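Local coordinates for antiterminator Q protein (Enterobacteria phage SfI, PDB 6JNY) that probably loads onto RNA polymerase as a phage transcription antitermination factor, letting the enzyme read through pause and terminator signals, at residues 62-76 with 140-152. Numbering follows the deposited sequence.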
ATOM      1  N   ASP A  62      -4.935  -3.998  17.321  1.00 23.87           N
ATOM      2  CA  ASP A  62      -4.071  -4.315  16.191  1.00 21.24           C
ATOM      3  C   ASP A  62      -4.332  -3.379  15.018  1.00 21.57           C
ATOM      4  O   ASP A  62      -3.389  -2.949  14.347  1.00 19.32           O
ATOM      5  CB  ASP A  62      -4.262  -5.774  15.777  1.00 21.19           C
ATOM      6  CG  ASP A  62      -3.746  -6.760  16.824  1.00 21.78           C
ATOM      7  OD1 ASP A  62      -3.059  -6.348  17.787  1.00 24.82           O
ATOM      8  OD2 ASP A  62      -4.030  -7.965  16.679  1.00 23.74           O
ATOM      9  N   GLY A  63      -5.596  -3.054  14.753  1.00 20.80           N
ATOM     10  CA  GLY A  63      -5.895  -2.112  13.690  1.00 20.18           C
ATOM     11  C   GLY A  63      -5.217  -0.771  13.894  1.00 21.73           C
ATOM     12  O   GLY A  63      -4.658  -0.196  12.955  1.00 18.83           O
ATOM     13  N   MET A  64      -5.243  -0.262  15.126  1.00 21.52           N
ATOM     14  CA  MET A  64      -4.597   1.013  15.405  1.00 23.56           C
ATOM     15  C   MET A  64      -3.082   0.902  15.304  1.00 19.49           C
ATOM     16  O   MET A  64      -2.426   1.796  14.751  1.00 20.82           O
ATOM     17  CB  MET A  64      -5.025   1.535  16.779  1.00 25.99           C
ATOM     18  CG  MET A  64      -6.424   2.118  16.757  1.00 30.86           C
ATOM     19  SD  MET A  64      -6.984   2.795  18.333  1.00 39.19           S
ATOM     20  CE  MET A  64      -7.165   1.302  19.313  1.00 37.04           C
ATOM     21  N   LEU A  65      -2.504  -0.178  15.832  1.00 18.67           N
ATOM     22  CA  LEU A  65      -1.055  -0.341  15.772  1.00 17.62           C
ATOM     23  C   LEU A  65      -0.585  -0.407  14.324  1.00 19.30           C
ATOM     24  O   LEU A  65       0.385   0.259  13.939  1.00 19.43           O
ATOM     25  CB  LEU A  65      -0.637  -1.602  16.529  1.00 20.72           C
ATOM     26  CG  LEU A  65       0.855  -1.965  16.597  1.00 22.36           C
ATOM     27  CD1 LEU A  65       1.154  -2.709  17.875  1.00 25.83           C
ATOM     28  CD2 LEU A  65       1.313  -2.803  15.404  1.00 24.04           C
ATOM     29  N   ILE A  66      -1.263  -1.211  13.505  1.00 17.24           N
ATOM     30  CA  ILE A  66      -0.852  -1.332  12.110  1.00 17.32           C
ATOM     31  C   ILE A  66      -1.032  -0.013  11.377  1.00 17.32           C
ATOM     32  O   ILE A  66      -0.210   0.360  10.535  1.00 16.37           O
ATOM     33  CB  ILE A  66      -1.584  -2.490  11.410  1.00 16.67           C
ATOM     34  CG1 ILE A  66      -1.234  -3.814  12.079  1.00 16.51           C
ATOM     35  CG2 ILE A  66      -1.241  -2.525   9.900  1.00 14.39           C
ATOM     36  CD1 ILE A  66      -2.211  -4.947  11.738  1.00 17.58           C
ATOM     37  N   SER A  67      -2.125   0.700  11.658  1.00 16.47           N
ATOM     38  CA  SER A  67      -2.377   1.967  10.980  1.00 17.06           C
ATOM     39  C   SER A  67      -1.287   2.981  11.295  1.00 16.53           C
ATOM     40  O   SER A  67      -0.857   3.736  10.411  1.00 17.42           O
ATOM     41  CB  SER A  67      -3.729   2.533  11.418  1.00 18.87           C
ATOM     42  OG  SER A  67      -4.810   1.692  11.055  1.00 17.73           O
ATOM     43  N   GLN A  68      -0.867   3.041  12.561  1.00 17.36           N
ATOM     44  CA  GLN A  68       0.211   3.942  12.950  1.00 18.74           C
ATOM     45  C   GLN A  68       1.504   3.564  12.249  1.00 19.37           C
ATOM     46  O   GLN A  68       2.253   4.438  11.793  1.00 19.45           O
ATOM     47  CB  GLN A  68       0.399   3.898  14.467  1.00 20.67           C
ATOM     48  CG  GLN A  68      -0.757   4.470  15.268  1.00 30.23           C
ATOM     49  CD  GLN A  68      -0.398   4.673  16.729  1.00 38.60           C
ATOM     50  OE1 GLN A  68      -1.058   5.430  17.440  1.00 42.76           O
ATOM     51  NE2 GLN A  68       0.660   4.001  17.182  1.00 40.98           N
ATOM     52  N   VAL A  69       1.779   2.262  12.133  1.00 16.20           N
ATOM     53  CA  VAL A  69       2.962   1.816  11.401  1.00 16.42           C
ATOM     54  C   VAL A  69       2.873   2.237   9.943  1.00 16.73           C
ATOM     55  O   VAL A  69       3.809   2.824   9.385  1.00 16.97           O
ATOM     56  CB  VAL A  69       3.142   0.296  11.557  1.00 15.33           C
ATOM     57  CG1 VAL A  69       4.128  -0.239  10.549  1.00 17.59           C
ATOM     58  CG2 VAL A  69       3.571  -0.029  12.970  1.00 18.01           C
ATOM     59  N   VAL A  70       1.752   1.926   9.291  1.00 15.31           N
ATOM     60  CA  VAL A  70       1.644   2.194   7.863  1.00 16.13           C
ATOM     61  C   VAL A  70       1.719   3.686   7.582  1.00 16.95           C
ATOM     62  O   VAL A  70       2.412   4.122   6.655  1.00 16.66           O
ATOM     63  CB  VAL A  70       0.363   1.561   7.295  1.00 15.84           C
ATOM     64  CG1 VAL A  70       0.121   2.034   5.876  1.00 18.01           C
ATOM     65  CG2 VAL A  70       0.476   0.057   7.350  1.00 16.06           C
ATOM     66  N   ASP A  71       1.017   4.499   8.370  1.00 18.44           N
ATOM     67  CA  ASP A  71       1.050   5.933   8.116  1.00 21.34           C
ATOM     68  C   ASP A  71       2.451   6.489   8.306  1.00 18.72           C
ATOM     69  O   ASP A  71       2.900   7.339   7.525  1.00 20.91           O
ATOM     70  CB  ASP A  71       0.069   6.668   9.027  1.00 19.33           C
ATOM     71  CG  ASP A  71      -0.098   8.128   8.635  1.00 22.40           C
ATOM     72  OD1 ASP A  71      -0.848   8.410   7.680  1.00 22.93           O
ATOM     73  OD2 ASP A  71       0.534   8.994   9.273  1.00 23.90           O
ATOM     74  N   SER A  72       3.157   6.015   9.334  1.00 17.74           N
ATOM     75  CA  SER A  72       4.484   6.533   9.644  1.00 19.42           C
ATOM     76  C   SER A  72       5.524   6.123   8.609  1.00 19.33           C
ATOM     77  O   SER A  72       6.602   6.728   8.549  1.00 21.85           O
ATOM     78  CB  SER A  72       4.910   6.037  11.022  1.00 19.30           C
ATOM     79  OG  SER A  72       5.324   4.691  10.973  1.00 24.08           O
ATOM     80  N   VAL A  73       5.245   5.093   7.821  1.00 18.40           N
ATOM     81  CA  VAL A  73       6.141   4.644   6.771  1.00 16.53           C
ATOM     82  C   VAL A  73       5.754   5.232   5.418  1.00 18.77           C
ATOM     83  O   VAL A  73       6.620   5.670   4.661  1.00 20.59           O
ATOM     84  CB  VAL A  73       6.158   3.098   6.731  1.00 17.80           C
ATOM     85  CG1 VAL A  73       6.757   2.588   5.431  1.00 18.73           C
ATOM     86  CG2 VAL A  73       6.910   2.537   7.947  1.00 21.10           C
ATOM     87  N   MET A  74       4.459   5.238   5.100  1.00 17.16           N
ATOM     88  CA  MET A  74       3.979   5.528   3.758  1.00 17.40           C
ATOM     89  C   MET A  74       3.635   6.988   3.516  1.00 19.47           C
ATOM     90  O   MET A  74       3.323   7.347   2.373  1.00 19.93           O
ATOM     91  CB  MET A  74       2.733   4.684   3.455  1.00 19.14           C
ATOM     92  CG  MET A  74       2.964   3.180   3.525  1.00 17.24           C
ATOM     93  SD  MET A  74       4.220   2.601   2.367  1.00 18.86           S
ATOM     94  CE  MET A  74       3.558   3.210   0.816  1.00 23.49           C
ATOM     95  N   TYR A  75       3.652   7.838   4.552  1.00 20.12           N
ATOM     96  CA  TYR A  75       3.295   9.236   4.336  1.00 21.76           C
ATOM     97  C   TYR A  75       4.224   9.904   3.335  1.00 21.71           C
ATOM     98  O   TYR A  75       3.843  10.906   2.727  1.00 23.81           O
ATOM     99  CB  TYR A  75       3.301  10.018   5.658  1.00 22.97           C
ATOM    100  CG  TYR A  75       4.694  10.414   6.112  1.00 21.57           C
ATOM    101  CD1 TYR A  75       5.468   9.553   6.881  1.00 20.34           C
ATOM    102  CD2 TYR A  75       5.246  11.643   5.752  1.00 25.28           C
ATOM    103  CE1 TYR A  75       6.746   9.902   7.289  1.00 23.74           C
ATOM    104  CE2 TYR A  75       6.521  11.993   6.144  1.00 23.08           C
ATOM    105  CZ  TYR A  75       7.264  11.125   6.914  1.00 25.91           C
ATOM    106  OH  TYR A  75       8.537  11.481   7.306  1.00 25.95           O
ATOM    107  N   ILE A  76       5.434   9.370   3.162  1.00 19.76           N
ATOM    108  CA  ILE A  76       6.423   9.987   2.281  1.00 24.25           C
ATOM    109  C   ILE A  76       6.005   9.902   0.817  1.00 24.23           C
ATOM    110  O   ILE A  76       6.413  10.736   0.001  1.00 27.94           O
ATOM    111  CB  ILE A  76       7.808   9.354   2.506  1.00 24.85           C
ATOM    112  CG1 ILE A  76       7.766   7.855   2.192  1.00 29.60           C
ATOM    113  CG2 ILE A  76       8.269   9.581   3.931  1.00 27.45           C
ATOM    114  CD1 ILE A  76       9.089   7.265   1.720  1.00 33.13           C
ATOM    115  N   MET A 140       9.244  -1.825   2.909  1.00 15.43           N
ATOM    116  CA  MET A 140       9.416  -0.733   3.866  1.00 16.46           C
ATOM    117  C   MET A 140       8.625  -0.992   5.140  1.00 17.22           C
ATOM    118  O   MET A 140       9.075  -0.657   6.248  1.00 18.98           O
ATOM    119  CB  MET A 140       8.952   0.585   3.255  1.00 18.70           C
ATOM    120  CG  MET A 140       9.771   1.101   2.087  1.00 26.39           C
ATOM    121  SD  MET A 140       8.774   2.246   1.098  1.00 38.38           S
ATOM    122  CE  MET A 140       8.554   3.585   2.266  1.00 33.80           C
ATOM    123  N   ILE A 141       7.423  -1.551   5.001  1.00 14.57           N
ATOM    124  CA  ILE A 141       6.553  -1.731   6.153  1.00 14.74           C
ATOM    125  C   ILE A 141       7.048  -2.851   7.065  1.00 14.75           C
ATOM    126  O   ILE A 141       6.969  -2.737   8.294  1.00 14.86           O
ATOM    127  CB  ILE A 141       5.101  -1.945   5.688  1.00 12.64           C
ATOM    128  CG1 ILE A 141       4.541  -0.655   5.105  1.00 13.61           C
ATOM    129  CG2 ILE A 141       4.238  -2.389   6.849  1.00 13.61           C
ATOM    130  CD1 ILE A 141       3.288  -0.894   4.262  1.00 13.23           C
ATOM    131  N   TYR A 142       7.564  -3.942   6.501  1.00 15.19           N
ATOM    132  CA  TYR A 142       7.849  -5.160   7.258  1.00 15.86           C
ATOM    133  C   TYR A 142       8.677  -4.944   8.532  1.00 16.35           C
ATOM    134  O   TYR A 142       8.232  -5.348   9.615  1.00 15.53           O
ATOM    135  CB  TYR A 142       8.502  -6.246   6.378  1.00 18.11           C
ATOM    136  CG  TYR A 142       8.987  -7.410   7.211  1.00 17.88           C
ATOM    137  CD1 TYR A 142       8.103  -8.389   7.638  1.00 19.57           C
ATOM    138  CD2 TYR A 142      10.307  -7.485   7.647  1.00 19.58           C
ATOM    139  CE1 TYR A 142       8.509  -9.437   8.438  1.00 21.06           C
ATOM    140  CE2 TYR A 142      10.724  -8.526   8.455  1.00 19.77           C
ATOM    141  CZ  TYR A 142       9.821  -9.503   8.841  1.00 23.03           C
ATOM    142  OH  TYR A 142      10.235 -10.550   9.644  1.00 27.23           O
ATOM    143  N   PRO A 143       9.879  -4.357   8.471  1.00 16.92           N
ATOM    144  CA  PRO A 143      10.662  -4.247   9.716  1.00 17.43           C
ATOM    145  C   PRO A 143       9.995  -3.374  10.748  1.00 17.93           C
ATOM    146  O   PRO A 143      10.153  -3.615  11.952  1.00 17.98           O
ATOM    147  CB  PRO A 143      11.987  -3.639   9.253  1.00 19.50           C
ATOM    148  CG  PRO A 143      11.638  -2.873   8.021  1.00 20.72           C
ATOM    149  CD  PRO A 143      10.552  -3.678   7.345  1.00 19.02           C
ATOM    150  N   VAL A 144       9.243  -2.369  10.313  1.00 16.12           N
ATOM    151  CA  VAL A 144       8.580  -1.475  11.251  1.00 16.51           C
ATOM    152  C   VAL A 144       7.419  -2.175  11.934  1.00 16.95           C
ATOM    153  O   VAL A 144       7.175  -1.971  13.128  1.00 16.89           O
ATOM    154  CB  VAL A 144       8.143  -0.180  10.550  1.00 18.02           C
ATOM    155  CG1 VAL A 144       7.580   0.810  11.555  1.00 19.50           C
ATOM    156  CG2 VAL A 144       9.323   0.429   9.807  1.00 20.33           C
ATOM    157  N   LEU A 145       6.655  -2.978  11.190  1.00 16.33           N
ATOM    158  CA  LEU A 145       5.546  -3.687  11.816  1.00 15.85           C
ATOM    159  C   LEU A 145       6.051  -4.808  12.706  1.00 15.84           C
ATOM    160  O   LEU A 145       5.508  -5.033  13.793  1.00 16.73           O
ATOM    161  CB  LEU A 145       4.596  -4.246  10.754  1.00 16.13           C
ATOM    162  CG  LEU A 145       3.327  -4.859  11.378  1.00 14.63           C
ATOM    163  CD1 LEU A 145       2.554  -3.816  12.171  1.00 16.00           C
ATOM    164  CD2 LEU A 145       2.412  -5.536  10.351  1.00 16.86           C
ATOM    165  N   ASP A 146       7.074  -5.535  12.254  1.00 16.92           N
ATOM    166  CA  ASP A 146       7.658  -6.571  13.096  1.00 17.22           C
ATOM    167  C   ASP A 146       8.156  -5.976  14.404  1.00 18.52           C
ATOM    168  O   ASP A 146       7.909  -6.530  15.479  1.00 20.03           O
ATOM    169  CB  ASP A 146       8.808  -7.272  12.369  1.00 20.48           C
ATOM    170  CG  ASP A 146       9.413  -8.401  13.180  1.00 24.43           C
ATOM    171  OD1 ASP A 146       8.661  -9.244  13.707  1.00 27.70           O
ATOM    172  OD2 ASP A 146      10.651  -8.446  13.284  1.00 30.30           O
ATOM    173  N   SER A 147       8.831  -4.827  14.332  1.00 17.55           N
ATOM    174  CA  SER A 147       9.326  -4.215  15.558  1.00 19.19           C
ATOM    175  C   SER A 147       8.189  -3.622  16.374  1.00 20.87           C
ATOM    176  O   SER A 147       8.286  -3.557  17.607  1.00 19.18           O
ATOM    177  CB  SER A 147      10.377  -3.156  15.231  1.00 18.79           C
ATOM    178  OG  SER A 147       9.766  -1.958  14.817  1.00 25.78           O
ATOM    179  N   ALA A 148       7.098  -3.209  15.726  1.00 17.60           N
ATOM    180  CA  ALA A 148       5.980  -2.648  16.483  1.00 18.18           C
ATOM    181  C   ALA A 148       5.325  -3.706  17.357  1.00 19.41           C
ATOM    182  O   ALA A 148       4.991  -3.440  18.517  1.00 19.15           O
ATOM    183  CB  ALA A 148       4.942  -2.015  15.557  1.00 17.90           C
ATOM    184  N   PHE A 149       5.105  -4.902  16.813  1.00 17.23           N
ATOM    185  CA  PHE A 149       4.544  -5.980  17.621  1.00 19.59           C
ATOM    186  C   PHE A 149       5.512  -6.394  18.723  1.00 19.75           C
ATOM    187  O   PHE A 149       5.095  -6.660  19.858  1.00 20.20           O
ATOM    188  CB  PHE A 149       4.230  -7.183  16.731  1.00 19.02           C
ATOM    189  CG  PHE A 149       2.942  -7.071  15.957  1.00 17.91           C
ATOM    190  CD1 PHE A 149       1.751  -6.752  16.581  1.00 23.26           C
ATOM    191  CD2 PHE A 149       2.940  -7.313  14.595  1.00 18.52           C
ATOM    192  CE1 PHE A 149       0.574  -6.675  15.853  1.00 19.52           C
ATOM    193  CE2 PHE A 149       1.773  -7.245  13.870  1.00 19.24           C
ATOM    194  CZ  PHE A 149       0.597  -6.920  14.489  1.00 18.12           C
ATOM    195  N   LYS A 150       6.809  -6.458  18.413  1.00 18.84           N
ATOM    196  CA  LYS A 150       7.787  -6.862  19.417  1.00 18.92           C
ATOM    197  C   LYS A 150       7.917  -5.812  20.508  1.00 19.87           C
ATOM    198  O   LYS A 150       8.099  -6.154  21.684  1.00 23.23           O
ATOM    199  CB  LYS A 150       9.135  -7.151  18.763  1.00 20.33           C
ATOM    200  CG  LYS A 150       9.147  -8.466  17.992  1.00 22.53           C
ATOM    201  CD  LYS A 150      10.419  -8.664  17.196  1.00 26.08           C
ATOM    202  CE  LYS A 150      10.347  -9.993  16.441  1.00 27.60           C
ATOM    203  NZ  LYS A 150      11.430 -10.140  15.436  1.00 30.62           N
ATOM    204  N   ASN A 151       7.821  -4.533  20.136  1.00 20.46           N
ATOM    205  CA  ASN A 151       7.861  -3.462  21.130  1.00 19.84           C
ATOM    206  C   ASN A 151       6.671  -3.552  22.073  1.00 24.28           C
ATOM    207  O   ASN A 151       6.828  -3.403  23.290  1.00 23.80           O
ATOM    208  CB  ASN A 151       7.896  -2.098  20.430  1.00 19.57           C
ATOM    209  CG  ASN A 151       7.876  -0.926  21.410  1.00 19.68           C
ATOM    210  OD1 ASN A 151       8.841  -0.694  22.136  1.00 24.44           O
ATOM    211  ND2 ASN A 151       6.781  -0.173  21.410  1.00 19.86           N
ATOM    212  N   ARG A 152       5.478  -3.814  21.533  1.00 21.14           N
ATOM    213  CA  ARG A 152       4.299  -3.943  22.382  1.00 22.50           C
ATOM    214  C   ARG A 152       4.445  -5.109  23.349  1.00 23.09           C
ATOM    215  O   ARG A 152       4.144  -4.978  24.544  1.00 24.38           O
ATOM    216  CB  ARG A 152       3.048  -4.112  21.526  1.00 23.19           C
ATOM    217  CG  ARG A 152       1.774  -4.268  22.343  1.00 28.43           C
ATOM    218  CD  ARG A 152       0.550  -4.225  21.459  1.00 26.34           C
ATOM    219  NE  ARG A 152       0.394  -5.461  20.699  1.00 27.94           N
ATOM    220  CZ  ARG A 152      -0.588  -5.691  19.832  1.00 24.63           C
ATOM    221  NH1 ARG A 152      -1.504  -4.762  19.601  1.00 22.83           N
ATOM    222  NH2 ARG A 152      -0.651  -6.850  19.192  1.00 25.37           N
TER
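L65 is a knob in a hole on helix 140-152, its two methyl groups divided among A148, R152, F149 and L145. Its CG stands anti to the backbone N (chi1 -180°), which carries the fork across to the partner helix. There CD2 packs 3.6 Å from L145 CD1 and also lies over one face of the F149 ring, a CH-pi contact 4.2 Å from the centroid. The other branch, CD1, rests over a face of the R152 guanidinium, near its rim, so a branched aliphatic residue can serve an apolar pocket and a flat cation at once. With that face against L65, R152 turns its edge to D62: NH1 and NH2 both donate to OD1, at 2.9 and 2.8 Å, the oxygen lying in the guanidinium plane. Both bonds are bent, near 145°, as expected when two nitrogens share one atom, and they probably help balance the charge of the buried D62.

At the other end the roles reverse. I141 is the knob, seated among V69, V70, V73 and M74; its CD1 reaches M74 SD at 4.1 Å, where the flexible thioether chain folds to meet it. M140 passes V73 at a slant, its CB 3.7 Å from V73 CG1, and its long unbranched chain, bent at the last torsion, carries CE on to V73 O and I76 CD1. Midway, V69 fits among I141, V144, L145 and A148, and the small A148 lets V69 CG2 come within 3.5 Å of its CB. Valines and an alanine suit the 9.6 Å closest approach of the axes of segments 62-74 and 140-152.

W19 of helix 10-28 meets the F149 ring, while F81 of helix 78-90 touches V70 and M74. The arrangement is an antiparallel but clearly inclined helix pair (143° between segment directions) with knobs-into-holes packing, joining helix 60-74 to the long C-terminal helix 123-155.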